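Side-chain contacts in RNA-dependent RNA Polymerase (Bombyx mori cytoplasmic polyhedrosis virus, PDB 6TZ0), which catalyses RNA-templated RNA synthesis inside the viral capsid, transcribing and replicating the double-stranded genome segments: residues A[415-420]-A[495-500]; A[610-615]-A[639-644]. All coordinates share one frame; numbering follows the deposited sequence.

Interaction 1 (A[415-420]-A[495-500]); sequences EAWLNF and DRLFLS
Phe-498 points the edge of its ring at one face of the Trp-417 indole, a T-shaped aromatic pair between two helices of the central polymerase domain. The short helical segments 415-420 and 495-499 run at 127° to one another with their axes 12.1 Å apart, a gap wide enough for large rings to fill. Followed outward from the backbone, the Phe-498 side chain meets the indole through CB and then along one ring edge, CD1 and CE1. CB lies over the six-membered ring of Trp-417, 4.2 Å from its centroid, in a CH-pi contact. With CG anti to the backbone N (chi1 -177°), the phenyl is set nearly upright over the indole, its CD1 edge facing the indole plane. CD1 makes the closest approach, 3.7 Å from Trp-417 CD2, above the middle of the fused system. CE1 still grazes Trp-417 CD2, whereas the far side of the phenyl has turned away from the indole. The planes stand 83° apart, and the six-membered ring centroids are separated by 5.1 Å, values that identify edge-to-face geometry. Beyond this pair, Phe-498 stacks on Phe-579 and receives a cation-pi contact from Arg-465, while Phe-501 meets Trp-417 edge-to-face.

Leu-497 supplies the second part of the contact. Its CD2 methyl comes in at the rim of the Phe-420 ring, near the ring plane, with CD2 3.8 Å from Phe-420 CE2. The same methyl carbon reaches Trp-417 CH2 at 4.2 Å, so one branch of the leucine bridges both aromatics. Trp-417 CZ3 also approaches the Leu-497 backbone O at 3.9 Å. That carbonyl oxygen accepts a hydrogen bond from Ser-500 OG at 3.1 Å, the hydroxyl standing above the carbonyl plane rather than within it.

Interaction 2 (A[610-615]-A[639-644]); sequences ALEAAN and SGRADT
Glu-612 and Arg-641 reach toward each other from opposite directions, bridging backbones whose closest CA atoms, those of Glu-612 and Asp-643, are 12.2 Å apart. The arginine chain is extended from CG to NE and presents the edge of its guanidinium, with the carboxylate carbon of Glu-612 near that plane. The glutamate bends at chi2 (-90°), and its carboxylate is turned 64° from the guanidinium instead of lying coplanar with it. The OE2 oxygen faces NH1 in a salt bridge, but the modelled separation is too short to be trusted, and the detailed geometry of the pair is doubtful. Asp-643 adds a second negative group: its OD1 sits 3.4 Å from Arg-641 NE, well out of the guanidinium plane, making the attraction one of charge alone. Glu-612 OE1 and Asp-643 OD2 remain 5.5 Å apart, and the guanidinium beside both acids would probably offset part of their mutual repulsion. Lys-560 forms a long, weak ion pair with Glu-612 OE2. The Ser-Gly pair opening segment 639-644 and the helix starting at Thr-644 are consistent with the motif B loop of the RNA polymerase palm.

Interactions 1 and 2 have centres about 12 Å apart and meet directly at the end of segment 495-500. Leu-499 O packs against Glu-612 CG, while Ser-500 OG lies 3.6 Å from Arg-641 CG and also makes a weak hydrogen bond with Ala-642 N. Ser-500 CB is 3.9 Å from Asp-643 OD1; with the Leu-499 contact, residues 499-500 thus border both acids of the salt-bridge network. An aromatic cluster is thereby joined through one short helix to a charged cluster. Interaction 1 is away from the known nucleotide and metal sites; in interaction 2 the Arg-641 side chain comes within about 9 Å of that of Asp-552, a UTP-binding residue, although no UTP is bound to this chain.

Interaction 1 (A[415-420]-A[495-500])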
ATOM      1  N   GLU A 415     -19.923  -6.392   5.929  1.00 38.58           N
ATOM      2  CA  GLU A 415     -19.997  -4.943   5.840  1.00 38.58           C
ATOM      3  C   GLU A 415     -18.624  -4.311   6.009  1.00 38.58           C
ATOM      4  O   GLU A 415     -18.337  -3.287   5.383  1.00 38.58           O
ATOM      5  CB  GLU A 415     -20.981  -4.414   6.881  1.00 38.58           C
ATOM      6  CG  GLU A 415     -21.259  -2.925   6.815  1.00 38.58           C
ATOM      7  CD  GLU A 415     -22.005  -2.512   5.563  1.00 38.58           C
ATOM      8  OE1 GLU A 415     -22.757  -3.338   5.010  1.00 38.58           O
ATOM      9  OE2 GLU A 415     -21.839  -1.355   5.127  1.00 38.58           O
ATOM     10  N   ALA A 416     -17.751  -4.938   6.800  1.00 35.34           N
ATOM     11  CA  ALA A 416     -16.381  -4.457   6.934  1.00 35.34           C
ATOM     12  C   ALA A 416     -15.596  -4.629   5.640  1.00 35.34           C
ATOM     13  O   ALA A 416     -14.810  -3.754   5.273  1.00 35.34           O
ATOM     14  CB  ALA A 416     -15.687  -5.178   8.085  1.00 35.34           C
ATOM     15  N   TRP A 417     -15.806  -5.739   4.929  1.00 33.66           N
ATOM     16  CA  TRP A 417     -15.155  -5.941   3.635  1.00 33.66           C
ATOM     17  C   TRP A 417     -15.645  -4.947   2.589  1.00 33.66           C
ATOM     18  O   TRP A 417     -14.845  -4.404   1.812  1.00 33.66           O
ATOM     19  CB  TRP A 417     -15.380  -7.378   3.170  1.00 33.66           C
ATOM     20  CG  TRP A 417     -15.029  -7.634   1.743  1.00 33.66           C
ATOM     21  CD1 TRP A 417     -15.902  -7.862   0.725  1.00 33.66           C
ATOM     22  CD2 TRP A 417     -13.722  -7.677   1.166  1.00 33.66           C
ATOM     23  NE1 TRP A 417     -15.227  -8.052  -0.445  1.00 33.66           N
ATOM     24  CE2 TRP A 417     -13.884  -7.943  -0.205  1.00 33.66           C
ATOM     25  CE3 TRP A 417     -12.432  -7.521   1.672  1.00 33.66           C
ATOM     26  CZ2 TRP A 417     -12.809  -8.052  -1.071  1.00 33.66           C
ATOM     27  CZ3 TRP A 417     -11.369  -7.632   0.811  1.00 33.66           C
ATOM     28  CH2 TRP A 417     -11.562  -7.892  -0.544  1.00 33.66           C
ATOM     29  N   LEU A 418     -16.952  -4.681   2.565  1.00 37.21           N
ATOM     30  CA  LEU A 418     -17.473  -3.677   1.640  1.00 37.21           C
ATOM     31  C   LEU A 418     -16.982  -2.271   1.974  1.00 37.21           C
ATOM     32  O   LEU A 418     -16.680  -1.493   1.062  1.00 37.21           O
ATOM     33  CB  LEU A 418     -18.999  -3.722   1.612  1.00 37.21           C
ATOM     34  CG  LEU A 418     -19.665  -4.606   0.556  1.00 37.21           C
ATOM     35  CD1 LEU A 418     -19.435  -6.082   0.776  1.00 37.21           C
ATOM     36  CD2 LEU A 418     -21.145  -4.319   0.549  1.00 37.21           C
ATOM     37  N   ASN A 419     -16.860  -1.937   3.263  1.00 39.65           N
ATOM     38  CA  ASN A 419     -16.301  -0.643   3.639  1.00 39.65           C
ATOM     39  C   ASN A 419     -14.813  -0.566   3.342  1.00 39.65           C
ATOM     40  O   ASN A 419     -14.290   0.519   3.077  1.00 39.65           O
ATOM     41  CB  ASN A 419     -16.544  -0.371   5.120  1.00 39.65           C
ATOM     42  CG  ASN A 419     -18.005  -0.184   5.442  1.00 39.65           C
ATOM     43  OD1 ASN A 419     -18.749   0.417   4.672  1.00 39.65           O
ATOM     44  ND2 ASN A 419     -18.426  -0.690   6.593  1.00 39.65           N
ATOM     45  N   PHE A 420     -14.122  -1.697   3.394  1.00 39.11           N
ATOM     46  CA  PHE A 420     -12.712  -1.736   3.046  1.00 39.11           C
ATOM     47  C   PHE A 420     -12.514  -1.519   1.554  1.00 39.11           C
ATOM     48  O   PHE A 420     -11.501  -0.955   1.132  1.00 39.11           O
ATOM     49  CB  PHE A 420     -12.147  -3.078   3.497  1.00 39.11           C
ATOM     50  CG  PHE A 420     -10.695  -3.261   3.231  1.00 39.11           C
ATOM     51  CD1 PHE A 420      -9.746  -2.654   4.030  1.00 39.11           C
ATOM     52  CD2 PHE A 420     -10.278  -4.083   2.201  1.00 39.11           C
ATOM     53  CE1 PHE A 420      -8.408  -2.848   3.791  1.00 39.11           C
ATOM     54  CE2 PHE A 420      -8.948  -4.274   1.956  1.00 39.11           C
ATOM     55  CZ  PHE A 420      -8.015  -3.663   2.760  1.00 39.11           C
ATOM     56  N   ASP A 495      -9.827 -11.227  -4.512  1.00 34.89           N
ATOM     57  CA  ASP A 495      -9.961 -12.456  -3.750  1.00 34.89           C
ATOM     58  C   ASP A 495      -8.688 -12.826  -3.002  1.00 34.89           C
ATOM     59  O   ASP A 495      -8.765 -13.311  -1.866  1.00 34.89           O
ATOM     60  CB  ASP A 495     -10.386 -13.577  -4.682  1.00 34.89           C
ATOM     61  CG  ASP A 495     -11.682 -13.277  -5.384  1.00 34.89           C
ATOM     62  OD1 ASP A 495     -12.545 -12.606  -4.781  1.00 34.89           O
ATOM     63  OD2 ASP A 495     -11.822 -13.678  -6.558  1.00 34.89           O
ATOM     64  N   ARG A 496      -7.516 -12.585  -3.596  1.00 35.09           N
ATOM     65  CA  ARG A 496      -6.289 -12.617  -2.809  1.00 35.09           C
ATOM     66  C   ARG A 496      -6.269 -11.515  -1.766  1.00 35.09           C
ATOM     67  O   ARG A 496      -5.670 -11.688  -0.701  1.00 35.09           O
ATOM     68  CB  ARG A 496      -5.059 -12.487  -3.699  1.00 35.09           C
ATOM     69  CG  ARG A 496      -4.712 -13.701  -4.503  1.00 35.09           C
ATOM     70  CD  ARG A 496      -3.425 -13.417  -5.242  1.00 35.09           C
ATOM     71  NE  ARG A 496      -3.006 -14.492  -6.131  1.00 35.09           N
ATOM     72  CZ  ARG A 496      -2.220 -15.493  -5.759  1.00 35.09           C
ATOM     73  NH1 ARG A 496      -1.779 -15.566  -4.512  1.00 35.09           N
ATOM     74  NH2 ARG A 496      -1.876 -16.424  -6.637  1.00 35.09           N
ATOM     75  N   LEU A 497      -6.909 -10.382  -2.052  1.00 33.46           N
ATOM     76  CA  LEU A 497      -7.066  -9.353  -1.034  1.00 33.46           C
ATOM     77  C   LEU A 497      -8.037  -9.809   0.043  1.00 33.46           C
ATOM     78  O   LEU A 497      -7.913  -9.424   1.207  1.00 33.46           O
ATOM     79  CB  LEU A 497      -7.539  -8.055  -1.684  1.00 33.46           C
ATOM     80  CG  LEU A 497      -7.523  -6.795  -0.828  1.00 33.46           C
ATOM     81  CD1 LEU A 497      -6.103  -6.447  -0.460  1.00 33.46           C
ATOM     82  CD2 LEU A 497      -8.190  -5.640  -1.533  1.00 33.46           C
ATOM     83  N   PHE A 498      -9.006 -10.640  -0.332  1.00 29.99           N
ATOM     84  CA  PHE A 498      -9.983 -11.146   0.618  1.00 29.99           C
ATOM     85  C   PHE A 498      -9.383 -12.196   1.537  1.00 29.99           C
ATOM     86  O   PHE A 498      -9.818 -12.326   2.684  1.00 29.99           O
ATOM     87  CB  PHE A 498     -11.177 -11.716  -0.142  1.00 29.99           C
ATOM     88  CG  PHE A 498     -12.285 -12.199   0.736  1.00 29.99           C
ATOM     89  CD1 PHE A 498     -13.153 -11.303   1.326  1.00 29.99           C
ATOM     90  CD2 PHE A 498     -12.461 -13.554   0.967  1.00 29.99           C
ATOM     91  CE1 PHE A 498     -14.178 -11.740   2.126  1.00 29.99           C
ATOM     92  CE2 PHE A 498     -13.483 -13.996   1.772  1.00 29.99           C
ATOM     93  CZ  PHE A 498     -14.341 -13.088   2.350  1.00 29.99           C
ATOM     94  N   LEU A 499      -8.402 -12.962   1.055  1.00 29.90           N
ATOM     95  CA  LEU A 499      -7.765 -13.958   1.914  1.00 29.90           C
ATOM     96  C   LEU A 499      -6.935 -13.313   3.014  1.00 29.90           C
ATOM     97  O   LEU A 499      -6.793 -13.880   4.102  1.00 29.90           O
ATOM     98  CB  LEU A 499      -6.895 -14.903   1.094  1.00 29.90           C
ATOM     99  CG  LEU A 499      -7.645 -15.944   0.281  1.00 29.90           C
ATOM    100  CD1 LEU A 499      -6.658 -16.762  -0.526  1.00 29.90           C
ATOM    101  CD2 LEU A 499      -8.447 -16.822   1.222  1.00 29.90           C
ATOM    102  N   SER A 500      -6.381 -12.138   2.758  1.00 29.88           N
ATOM    103  CA  SER A 500      -5.593 -11.449   3.764  1.00 29.88           C
ATOM    104  C   SER A 500      -6.414 -10.497   4.619  1.00 29.88           C
ATOM    105  O   SER A 500      -5.830  -9.671   5.323  1.00 29.88           O
ATOM    106  CB  SER A 500      -4.460 -10.682   3.089  1.00 29.88           C
ATOM    107  OG  SER A 500      -4.970  -9.662   2.254  1.00 29.88           O
TER

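Interaction 2 (A[610-615]-A[639-644])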
ATOM      1  N   ALA A 610      -6.752 -20.508   8.242  1.00 22.72           N
ATOM      2  CA  ALA A 610      -5.950 -21.696   7.987  1.00 22.72           C
ATOM      3  C   ALA A 610      -5.749 -21.921   6.497  1.00 22.72           C
ATOM      4  O   ALA A 610      -4.664 -22.336   6.070  1.00 22.72           O
ATOM      5  CB  ALA A 610      -6.610 -22.910   8.625  1.00 22.72           C
ATOM      6  N   LEU A 611      -6.770 -21.631   5.687  1.00 24.16           N
ATOM      7  CA  LEU A 611      -6.626 -21.788   4.248  1.00 24.16           C
ATOM      8  C   LEU A 611      -5.708 -20.730   3.662  1.00 24.16           C
ATOM      9  O   LEU A 611      -5.006 -20.999   2.683  1.00 24.16           O
ATOM     10  CB  LEU A 611      -8.005 -21.759   3.588  1.00 24.16           C
ATOM     11  CG  LEU A 611      -8.141 -22.176   2.123  1.00 24.16           C
ATOM     12  CD1 LEU A 611      -9.439 -22.912   1.928  1.00 24.16           C
ATOM     13  CD2 LEU A 611      -8.107 -20.988   1.192  1.00 24.16           C
ATOM     14  N   GLU A 612      -5.685 -19.533   4.243  1.00 26.44           N
ATOM     15  CA  GLU A 612      -4.723 -18.540   3.790  1.00 26.44           C
ATOM     16  C   GLU A 612      -3.308 -18.917   4.201  1.00 26.44           C
ATOM     17  O   GLU A 612      -2.379 -18.806   3.395  1.00 26.44           O
ATOM     18  CB  GLU A 612      -5.102 -17.160   4.324  1.00 26.44           C
ATOM     19  CG  GLU A 612      -4.304 -16.017   3.730  1.00 26.44           C
ATOM     20  CD  GLU A 612      -3.051 -15.702   4.519  1.00 26.44           C
ATOM     21  OE1 GLU A 612      -3.068 -15.884   5.751  1.00 26.44           O
ATOM     22  OE2 GLU A 612      -2.041 -15.316   3.903  1.00 26.44           O
ATOM     23  N   ALA A 613      -3.118 -19.355   5.446  1.00 24.92           N
ATOM     24  CA  ALA A 613      -1.784 -19.687   5.929  1.00 24.92           C
ATOM     25  C   ALA A 613      -1.210 -20.928   5.267  1.00 24.92           C
ATOM     26  O   ALA A 613       0.013 -21.062   5.197  1.00 24.92           O
ATOM     27  CB  ALA A 613      -1.808 -19.877   7.442  1.00 24.92           C
ATOM     28  N   ALA A 614      -2.051 -21.829   4.769  1.00 26.67           N
ATOM     29  CA  ALA A 614      -1.552 -23.041   4.143  1.00 26.67           C
ATOM     30  C   ALA A 614      -1.300 -22.900   2.650  1.00 26.67           C
ATOM     31  O   ALA A 614      -0.662 -23.778   2.065  1.00 26.67           O
ATOM     32  CB  ALA A 614      -2.534 -24.188   4.374  1.00 26.67           C
ATOM     33  N   ASN A 615      -1.790 -21.838   2.017  1.00 28.84           N
ATOM     34  CA  ASN A 615      -1.658 -21.640   0.574  1.00 28.84           C
ATOM     35  C   ASN A 615      -1.024 -20.276   0.351  1.00 28.84           C
ATOM     36  O   ASN A 615      -1.720 -19.294   0.094  1.00 28.84           O
ATOM     37  CB  ASN A 615      -3.017 -21.727  -0.097  1.00 28.84           C
ATOM     38  CG  ASN A 615      -3.655 -23.079   0.061  1.00 28.84           C
ATOM     39  OD1 ASN A 615      -2.999 -24.104  -0.054  1.00 28.84           O
ATOM     40  ND2 ASN A 615      -4.944 -23.090   0.354  1.00 28.84           N
ATOM     41  N   SER A 639       3.212  -6.572   0.375  1.00 43.44           N
ATOM     42  CA  SER A 639       3.130  -5.168   0.783  1.00 43.44           C
ATOM     43  C   SER A 639       2.084  -4.342   0.032  1.00 43.44           C
ATOM     44  O   SER A 639       1.909  -3.155   0.325  1.00 43.44           O
ATOM     45  CB  SER A 639       4.505  -4.492   0.697  1.00 43.44           C
ATOM     46  OG  SER A 639       4.434  -3.142   1.114  1.00 43.44           O
ATOM     47  N   GLY A 640       1.366  -4.953  -0.902  1.00 43.83           N
ATOM     48  CA  GLY A 640       0.174  -4.363  -1.473  1.00 43.83           C
ATOM     49  C   GLY A 640      -1.015  -5.128  -0.940  1.00 43.83           C
ATOM     50  O   GLY A 640      -2.050  -5.277  -1.592  1.00 43.83           O
ATOM     51  N   ARG A 641      -0.837  -5.625   0.270  1.00 39.41           N
ATOM     52  CA  ARG A 641      -1.706  -6.585   0.915  1.00 39.41           C
ATOM     53  C   ARG A 641      -2.485  -5.878   2.025  1.00 39.41           C
ATOM     54  O   ARG A 641      -2.198  -4.733   2.377  1.00 39.41           O
ATOM     55  CB  ARG A 641      -0.833  -7.722   1.439  1.00 39.41           C
ATOM     56  CG  ARG A 641      -1.486  -9.024   1.735  1.00 39.41           C
ATOM     57  CD  ARG A 641      -0.418 -10.011   2.114  1.00 39.41           C
ATOM     58  NE  ARG A 641      -0.973 -11.294   2.505  1.00 39.41           N
ATOM     59  CZ  ARG A 641      -0.242 -12.319   2.912  1.00 39.41           C
ATOM     60  NH1 ARG A 641      -0.831 -13.450   3.248  1.00 39.41           N
ATOM     61  NH2 ARG A 641       1.077 -12.209   2.985  1.00 39.41           N
ATOM     62  N   ALA A 642      -3.499  -6.554   2.564  1.00 36.49           N
ATOM     63  CA  ALA A 642      -4.326  -5.922   3.585  1.00 36.49           C
ATOM     64  C   ALA A 642      -3.586  -5.813   4.911  1.00 36.49           C
ATOM     65  O   ALA A 642      -3.613  -4.761   5.558  1.00 36.49           O
ATOM     66  CB  ALA A 642      -5.634  -6.688   3.753  1.00 36.49           C
ATOM     67  N   ASP A 643      -2.882  -6.870   5.307  1.00 35.72           N
ATOM     68  CA  ASP A 643      -2.213  -6.935   6.604  1.00 35.72           C
ATOM     69  C   ASP A 643      -0.728  -6.611   6.524  1.00 35.72           C
ATOM     70  O   ASP A 643       0.064  -7.207   7.251  1.00 35.72           O
ATOM     71  CB  ASP A 643      -2.424  -8.310   7.235  1.00 35.72           C
ATOM     72  CG  ASP A 643      -1.964  -9.454   6.349  1.00 35.72           C
ATOM     73  OD1 ASP A 643      -1.550  -9.224   5.196  1.00 35.72           O
ATOM     74  OD2 ASP A 643      -2.020 -10.607   6.817  1.00 35.72           O
ATOM     75  N   THR A 644      -0.307  -5.685   5.665  1.00 34.64           N
ATOM     76  CA  THR A 644       1.128  -5.508   5.474  1.00 34.64           C
ATOM     77  C   THR A 644       1.781  -4.712   6.601  1.00 34.64           C
ATOM     78  O   THR A 644       2.846  -5.098   7.086  1.00 34.64           O
ATOM     79  CB  THR A 644       1.414  -4.885   4.103  1.00 34.64           C
ATOM     80  OG1 THR A 644       2.816  -4.614   3.987  1.00 34.64           O
ATOM     81  CG2 THR A 644       0.576  -3.625   3.827  1.00 34.64           C
TER